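Local coordinates for protein ribonucleoside triphosphate reductase (Lactobacillus leichmannii, PDB 1L1L) that reduces ribonucleoside triphosphates to 2'-deoxyribonucleoside triphosphates with the help of adenosylcobalamin, as an allosterically regulated monomer, at residues I182-V187 / D283-L288; E225-A230 / M275-M280. One frame throughout, in Å; residues are numbered along the deposited sequence.

How the interactions relate
Both contacts lie in the sequence range of the B12-dependent reductase insertion domain, and both use helix 275-289. Their centres are about 11 Å apart. Interaction 1 joins the last part of that helix to strand 183-187, an outer strand of a three-stranded parallel sheet. Interaction 2 joins the first turns of the same helix to helix 224-236. Along the chain, 182-187 comes first, then 225-230, 275-280 and 283-288, so interaction 1 spans interaction 2. L186 packs on I278, which links the two directly. Helix 275-289 thus packs against both the edge strand and a second helix, in an alpha/beta arrangement well away from the centre of the chain.

Interaction 1: I182-V187 / D283-L288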
ATOM      1  N   ILE A 182      32.535   9.622  -8.226  1.00 48.18           N
ATOM      2  CA  ILE A 182      32.546   8.872  -9.476  1.00 47.18           C
ATOM      3  C   ILE A 182      32.201   9.670 -10.726  1.00 46.33           C
ATOM      4  O   ILE A 182      31.266  10.464 -10.736  1.00 45.93           O
ATOM      5  CB  ILE A 182      31.580   7.667  -9.396  1.00 47.41           C
ATOM      6  CG1 ILE A 182      31.968   6.766  -8.218  1.00 47.10           C
ATOM      7  CG2 ILE A 182      31.599   6.890 -10.709  1.00 47.36           C
ATOM      8  CD1 ILE A 182      33.375   6.206  -8.288  1.00 47.24           C
ATOM      9  N   ASP A 183      32.977   9.446 -11.782  1.00 45.94           N
ATOM     10  CA  ASP A 183      32.742  10.095 -13.065  1.00 45.19           C
ATOM     11  C   ASP A 183      31.782   9.154 -13.790  1.00 43.91           C
ATOM     12  O   ASP A 183      32.109   7.986 -14.018  1.00 44.29           O
ATOM     13  CB  ASP A 183      34.050  10.224 -13.849  1.00 46.20           C
ATOM     14  CG  ASP A 183      33.858  10.926 -15.178  1.00 47.11           C
ATOM     15  OD1 ASP A 183      33.235  12.013 -15.183  1.00 48.40           O
ATOM     16  OD2 ASP A 183      34.323  10.399 -16.213  1.00 48.22           O
ATOM     17  N   LEU A 184      30.600   9.650 -14.143  1.00 42.67           N
ATOM     18  CA  LEU A 184      29.592   8.808 -14.789  1.00 40.81           C
ATOM     19  C   LEU A 184      29.139   9.203 -16.188  1.00 40.44           C
ATOM     20  O   LEU A 184      28.792  10.358 -16.453  1.00 39.90           O
ATOM     21  CB  LEU A 184      28.355   8.715 -13.888  1.00 39.59           C
ATOM     22  CG  LEU A 184      27.147   7.917 -14.396  1.00 39.06           C
ATOM     23  CD1 LEU A 184      27.525   6.457 -14.496  1.00 38.28           C
ATOM     24  CD2 LEU A 184      25.963   8.108 -13.443  1.00 37.44           C
ATOM     25  N   GLN A 185      29.127   8.220 -17.083  1.00 40.02           N
ATOM     26  CA  GLN A 185      28.676   8.446 -18.444  1.00 40.41           C
ATOM     27  C   GLN A 185      27.611   7.400 -18.724  1.00 40.33           C
ATOM     28  O   GLN A 185      27.818   6.216 -18.471  1.00 40.48           O
ATOM     29  CB  GLN A 185      29.822   8.282 -19.448  1.00 39.92           C
ATOM     30  CG  GLN A 185      31.018   9.176 -19.204  1.00 40.08           C
ATOM     31  CD  GLN A 185      32.057   9.028 -20.298  1.00 40.45           C
ATOM     32  OE1 GLN A 185      31.864   9.504 -21.418  1.00 40.50           O
ATOM     33  NE2 GLN A 185      33.152   8.349 -19.987  1.00 39.76           N
ATOM     34  N   LEU A 186      26.471   7.846 -19.227  1.00 41.05           N
ATOM     35  CA  LEU A 186      25.377   6.940 -19.549  1.00 42.25           C
ATOM     36  C   LEU A 186      25.293   6.869 -21.067  1.00 42.48           C
ATOM     37  O   LEU A 186      25.041   7.875 -21.737  1.00 42.28           O
ATOM     38  CB  LEU A 186      24.059   7.460 -18.960  1.00 42.21           C
ATOM     39  CG  LEU A 186      24.072   7.694 -17.444  1.00 43.01           C
ATOM     40  CD1 LEU A 186      22.708   8.166 -16.975  1.00 44.04           C
ATOM     41  CD2 LEU A 186      24.464   6.409 -16.734  1.00 43.35           C
ATOM     42  N   VAL A 187      25.510   5.669 -21.599  1.00 42.84           N
ATOM     43  CA  VAL A 187      25.491   5.452 -23.037  1.00 43.59           C
ATOM     44  C   VAL A 187      24.197   4.857 -23.558  1.00 43.76           C
ATOM     45  O   VAL A 187      23.665   3.901 -22.996  1.00 43.87           O
ATOM     46  CB  VAL A 187      26.630   4.510 -23.476  1.00 42.91           C
ATOM     47  CG1 VAL A 187      26.723   4.488 -24.991  1.00 43.33           C
ATOM     48  CG2 VAL A 187      27.934   4.944 -22.859  1.00 44.00           C
ATOM     49  N   ASP A 283      21.320  12.023 -11.026  1.00 32.71           N
ATOM     50  CA  ASP A 283      20.996  12.719  -9.788  1.00 32.73           C
ATOM     51  C   ASP A 283      21.483  11.981  -8.539  1.00 32.26           C
ATOM     52  O   ASP A 283      21.924  12.605  -7.571  1.00 32.18           O
ATOM     53  CB  ASP A 283      19.493  12.978  -9.718  1.00 33.69           C
ATOM     54  CG  ASP A 283      19.030  13.980 -10.766  1.00 36.09           C
ATOM     55  OD1 ASP A 283      19.866  14.793 -11.227  1.00 37.65           O
ATOM     56  OD2 ASP A 283      17.836  13.969 -11.122  1.00 37.03           O
ATOM     57  N   VAL A 284      21.407  10.652  -8.558  1.00 31.80           N
ATOM     58  CA  VAL A 284      21.862   9.840  -7.439  1.00 31.20           C
ATOM     59  C   VAL A 284      23.380   9.951  -7.301  1.00 32.79           C
ATOM     60  O   VAL A 284      23.944   9.834  -6.202  1.00 32.85           O
ATOM     61  CB  VAL A 284      21.460   8.350  -7.650  1.00 31.34           C
ATOM     62  CG1 VAL A 284      22.250   7.443  -6.739  1.00 28.85           C
ATOM     63  CG2 VAL A 284      19.974   8.191  -7.371  1.00 29.87           C
ATOM     64  N   ASN A 285      24.050  10.173  -8.424  1.00 33.47           N
ATOM     65  CA  ASN A 285      25.499  10.286  -8.394  1.00 34.72           C
ATOM     66  C   ASN A 285      25.864  11.651  -7.798  1.00 35.68           C
ATOM     67  O   ASN A 285      26.803  11.760  -7.014  1.00 36.56           O
ATOM     68  CB  ASN A 285      26.060  10.122  -9.809  1.00 34.45           C
ATOM     69  CG  ASN A 285      27.551   9.860  -9.819  1.00 34.54           C
ATOM     70  OD1 ASN A 285      28.071   9.058  -9.030  1.00 34.87           O
ATOM     71  ND2 ASN A 285      28.252  10.529 -10.725  1.00 35.15           N
ATOM     72  N   GLU A 286      25.107  12.683  -8.152  1.00 37.54           N
ATOM     73  CA  GLU A 286      25.374  14.016  -7.620  1.00 39.81           C
ATOM     74  C   GLU A 286      25.284  14.017  -6.098  1.00 40.38           C
ATOM     75  O   GLU A 286      26.209  14.466  -5.414  1.00 39.96           O
ATOM     76  CB  GLU A 286      24.393  15.042  -8.187  1.00 41.44           C
ATOM     77  CG  GLU A 286      24.608  15.347  -9.656  1.00 45.14           C
ATOM     78  CD  GLU A 286      23.739  16.486 -10.150  1.00 47.11           C
ATOM     79  OE1 GLU A 286      22.497  16.328 -10.164  1.00 47.93           O
ATOM     80  OE2 GLU A 286      24.303  17.545 -10.518  1.00 49.62           O
ATOM     81  N   VAL A 287      24.171  13.516  -5.565  1.00 39.90           N
ATOM     82  CA  VAL A 287      23.993  13.462  -4.119  1.00 39.77           C
ATOM     83  C   VAL A 287      25.187  12.785  -3.469  1.00 40.05           C
ATOM     84  O   VAL A 287      25.661  13.216  -2.416  1.00 40.16           O
ATOM     85  CB  VAL A 287      22.718  12.675  -3.725  1.00 39.57           C
ATOM     86  CG1 VAL A 287      22.665  12.502  -2.214  1.00 38.87           C
ATOM     87  CG2 VAL A 287      21.481  13.400  -4.229  1.00 38.18           C
ATOM     88  N   LEU A 288      25.674  11.719  -4.096  1.00 39.74           N
ATOM     89  CA  LEU A 288      26.816  10.999  -3.555  1.00 40.40           C
ATOM     90  C   LEU A 288      28.118  11.793  -3.739  1.00 41.04           C
ATOM     91  O   LEU A 288      28.905  11.910  -2.802  1.00 41.03           O
ATOM     92  CB  LEU A 288      26.943   9.627  -4.215  1.00 39.98           C
ATOM     93  CG  LEU A 288      25.859   8.602  -3.857  1.00 39.44           C
ATOM     94  CD1 LEU A 288      25.932   7.409  -4.799  1.00 39.23           C
ATOM     95  CD2 LEU A 288      26.044   8.154  -2.411  1.00 39.52           C
TER
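This contact belongs to the sheet-to-helix packing of the insertion domain. N285, on helix 275-289, reaches I182, just before strand 183-187, an outer strand of the three-stranded parallel sheet. The backbones stay well apart here, with the CA atoms of I182 and N285 7.3 Å from each other. The N285 side chain fills that distance. Its ND2 gives a hydrogen bond to the backbone O of I182, 3.0 Å from ND2 to O. The bond is nearly straight, with an N-H...O angle of 169°. The acceptor lies close to the amide plane of N285. The donor, in contrast, stands above the carbonyl plane of I182, 37° out of it, and so does not sit on a lone pair. The first torsion of N285 sets CG anti to the backbone N (chi1 -165°), and this carries the amide out from the helix to the strand.

Two apolar groups meet the same amide. The CB of L184 is 3.6 Å from N285 ND2, and the CB of I182 is 3.8 Å from N285 OD1. Further along L184, methyl CD2 comes to 4.2 Å from N285 CB, so the leucine branch reaches the base of the asparagine side chain.

Apolar side chains lie on part of the contact: L234 of helix 224-236 touches both L184 and N285, while L250 of the neighbouring strand 249-253 touches I182 and L184. H238 also touches I182, and the backbone N of I182 is bonded to OD1 of N289, one turn further along helix 275-289.

The contact is thus a buried polar link beside apolar side chains. One side-chain N-H satisfies a main-chain carbonyl, and the near-linear bond, with its acceptor almost in the amide plane, is consistent with a set orientation of the amide.

Interaction 2: E225-A230 / M275-M280; sequences EGWVLA and MPLISM
W227 and L277 make the close part of this helix-to-helix contact. Methyl CD2 of L277 sits over one face of the indole. It is 3.8 Å from the centroid of the five-membered ring of W227 and only 7° off the ring normal, a clear CH-pi contact. L277 CB lies over the middle of the six-membered ring, on the same face, 4.0 Å from both CZ3 and CH2 of W227. L277 CD1 comes over the rim of that ring, 3.9 Å from W227 CE3. The leucine therefore runs across both rings. Its chi1 of 177° turns the branch away from its own backbone N, which sends both methyls out over the indole.

Packing is looser at the P276 side, which is probably the one nearer solvent. P276 CG is 4.4 Å from W227 CH2 and meets the ring obliquely. W227 and P276 are both partly exposed, whereas L277 is buried.

No hydrogen bond crosses between the segments, so the join rests on apolar and CH-pi contacts. M158 of helix 148-158 and I257 also touch W227. F154 of helix 148-158 touches M280, so that helix meets both partners. Helices 224-236 and 275-289 both touch L184 of strand 183-187, so they pack together on one side of the three-stranded parallel sheet, as in alpha/beta layering.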
ATOM      1  N   GLU A 225      16.154  -6.476 -12.931  1.00 36.01           N
ATOM      2  CA  GLU A 225      17.401  -6.715 -12.219  1.00 36.56           C
ATOM      3  C   GLU A 225      18.528  -5.878 -12.816  1.00 35.17           C
ATOM      4  O   GLU A 225      19.416  -5.403 -12.099  1.00 34.69           O
ATOM      5  CB  GLU A 225      17.768  -8.202 -12.273  1.00 38.42           C
ATOM      6  CG  GLU A 225      16.673  -9.120 -11.750  1.00 42.00           C
ATOM      7  CD  GLU A 225      15.416  -9.061 -12.606  1.00 43.23           C
ATOM      8  OE1 GLU A 225      15.519  -9.280 -13.828  1.00 44.19           O
ATOM      9  OE2 GLU A 225      14.324  -8.789 -12.059  1.00 46.28           O
ATOM     10  N   GLY A 226      18.497  -5.697 -14.132  1.00 33.91           N
ATOM     11  CA  GLY A 226      19.528  -4.908 -14.783  1.00 32.33           C
ATOM     12  C   GLY A 226      19.553  -3.502 -14.209  1.00 32.33           C
ATOM     13  O   GLY A 226      20.622  -2.942 -13.970  1.00 31.52           O
ATOM     14  N   TRP A 227      18.363  -2.945 -13.989  1.00 31.62           N
ATOM     15  CA  TRP A 227      18.190  -1.600 -13.438  1.00 30.40           C
ATOM     16  C   TRP A 227      18.726  -1.511 -12.018  1.00 30.86           C
ATOM     17  O   TRP A 227      19.437  -0.558 -11.672  1.00 30.45           O
ATOM     18  CB  TRP A 227      16.703  -1.214 -13.437  1.00 29.67           C
ATOM     19  CG  TRP A 227      16.159  -0.773 -14.770  1.00 27.98           C
ATOM     20  CD1 TRP A 227      16.410  -1.334 -15.987  1.00 28.29           C
ATOM     21  CD2 TRP A 227      15.247   0.306 -15.007  1.00 28.37           C
ATOM     22  NE1 TRP A 227      15.717  -0.674 -16.966  1.00 27.28           N
ATOM     23  CE2 TRP A 227      14.991   0.337 -16.393  1.00 27.84           C
ATOM     24  CE3 TRP A 227      14.620   1.252 -14.179  1.00 27.78           C
ATOM     25  CZ2 TRP A 227      14.131   1.274 -16.975  1.00 28.22           C
ATOM     26  CZ3 TRP A 227      13.767   2.186 -14.754  1.00 27.43           C
ATOM     27  CH2 TRP A 227      13.530   2.189 -16.140  1.00 28.13           C
ATOM     28  N   VAL A 228      18.374  -2.498 -11.198  1.00 29.80           N
ATOM     29  CA  VAL A 228      18.812  -2.555  -9.808  1.00 29.38           C
ATOM     30  C   VAL A 228      20.338  -2.679  -9.697  1.00 30.50           C
ATOM     31  O   VAL A 228      20.976  -1.903  -8.982  1.00 30.17           O
ATOM     32  CB  VAL A 228      18.160  -3.746  -9.054  1.00 28.90           C
ATOM     33  CG1 VAL A 228      18.733  -3.848  -7.636  1.00 26.27           C
ATOM     34  CG2 VAL A 228      16.635  -3.554  -8.993  1.00 27.60           C
ATOM     35  N   LEU A 229      20.911  -3.650 -10.406  1.00 29.99           N
ATOM     36  CA  LEU A 229      22.357  -3.872 -10.387  1.00 30.99           C
ATOM     37  C   LEU A 229      23.155  -2.645 -10.851  1.00 30.76           C
ATOM     38  O   LEU A 229      24.251  -2.386 -10.343  1.00 31.03           O
ATOM     39  CB  LEU A 229      22.715  -5.093 -11.252  1.00 30.32           C
ATOM     40  CG  LEU A 229      22.154  -6.435 -10.764  1.00 30.58           C
ATOM     41  CD1 LEU A 229      22.531  -7.547 -11.727  1.00 30.26           C
ATOM     42  CD2 LEU A 229      22.672  -6.733  -9.371  1.00 30.39           C
ATOM     43  N   ALA A 230      22.600  -1.891 -11.799  1.00 30.48           N
ATOM     44  CA  ALA A 230      23.268  -0.699 -12.325  1.00 30.75           C
ATOM     45  C   ALA A 230      23.317   0.432 -11.291  1.00 31.45           C
ATOM     46  O   ALA A 230      24.275   1.220 -11.246  1.00 31.48           O
ATOM     47  CB  ALA A 230      22.567  -0.227 -13.566  1.00 29.56           C
ATOM     48  N   MET A 275      14.966   6.663 -20.122  1.00 33.23           N
ATOM     49  CA  MET A 275      15.073   8.064 -19.735  1.00 33.70           C
ATOM     50  C   MET A 275      14.981   8.294 -18.227  1.00 32.93           C
ATOM     51  O   MET A 275      15.869   8.916 -17.642  1.00 32.97           O
ATOM     52  CB  MET A 275      14.023   8.899 -20.473  1.00 34.13           C
ATOM     53  CG  MET A 275      14.239   8.982 -21.986  1.00 35.82           C
ATOM     54  SD  MET A 275      13.802   7.446 -22.880  1.00 37.30           S
ATOM     55  CE  MET A 275      12.040   7.567 -22.841  1.00 34.81           C
ATOM     56  N   PRO A 276      13.915   7.803 -17.572  1.00 32.25           N
ATOM     57  CA  PRO A 276      13.834   8.022 -16.122  1.00 31.82           C
ATOM     58  C   PRO A 276      15.011   7.413 -15.366  1.00 31.30           C
ATOM     59  O   PRO A 276      15.427   7.939 -14.325  1.00 29.30           O
ATOM     60  CB  PRO A 276      12.492   7.386 -15.742  1.00 33.15           C
ATOM     61  CG  PRO A 276      12.283   6.347 -16.818  1.00 32.64           C
ATOM     62  CD  PRO A 276      12.732   7.080 -18.059  1.00 32.69           C
ATOM     63  N   LEU A 277      15.548   6.309 -15.887  1.00 30.17           N
ATOM     64  CA  LEU A 277      16.689   5.656 -15.248  1.00 30.07           C
ATOM     65  C   LEU A 277      17.949   6.513 -15.376  1.00 30.28           C
ATOM     66  O   LEU A 277      18.770   6.567 -14.463  1.00 29.50           O
ATOM     67  CB  LEU A 277      16.953   4.283 -15.879  1.00 29.90           C
ATOM     68  CG  LEU A 277      18.177   3.540 -15.338  1.00 29.95           C
ATOM     69  CD1 LEU A 277      17.996   3.272 -13.852  1.00 30.92           C
ATOM     70  CD2 LEU A 277      18.384   2.233 -16.108  1.00 31.34           C
ATOM     71  N   ILE A 278      18.097   7.174 -16.519  1.00 30.51           N
ATOM     72  CA  ILE A 278      19.265   8.021 -16.766  1.00 30.72           C
ATOM     73  C   ILE A 278      19.319   9.143 -15.726  1.00 30.35           C
ATOM     74  O   ILE A 278      20.307   9.284 -15.011  1.00 29.47           O
ATOM     75  CB  ILE A 278      19.214   8.606 -18.198  1.00 31.20           C
ATOM     76  CG1 ILE A 278      19.428   7.470 -19.210  1.00 30.42           C
ATOM     77  CG2 ILE A 278      20.276   9.697 -18.378  1.00 30.68           C
ATOM     78  CD1 ILE A 278      19.013   7.796 -20.610  1.00 30.45           C
ATOM     79  N   SER A 279      18.244   9.915 -15.644  1.00 30.54           N
ATOM     80  CA  SER A 279      18.142  11.017 -14.686  1.00 30.69           C
ATOM     81  C   SER A 279      18.418  10.535 -13.263  1.00 31.47           C
ATOM     82  O   SER A 279      19.185  11.155 -12.509  1.00 30.79           O
ATOM     83  CB  SER A 279      16.745  11.625 -14.742  1.00 30.27           C
ATOM     84  OG  SER A 279      16.390  11.954 -16.073  1.00 29.76           O
ATOM     85  N   MET A 280      17.789   9.422 -12.890  1.00 29.84           N
ATOM     86  CA  MET A 280      17.968   8.871 -11.555  1.00 29.31           C
ATOM     87  C   MET A 280      19.432   8.571 -11.256  1.00 29.02           C
ATOM     88  O   MET A 280      19.927   8.886 -10.177  1.00 29.38           O
ATOM     89  CB  MET A 280      17.148   7.588 -11.400  1.00 29.48           C
ATOM     90  CG  MET A 280      17.173   6.998 -10.006  1.00 27.86           C
ATOM     91  SD  MET A 280      16.840   5.209 -10.031  1.00 30.34           S
ATOM     92  CE  MET A 280      18.505   4.570  -9.948  1.00 26.60           C
TER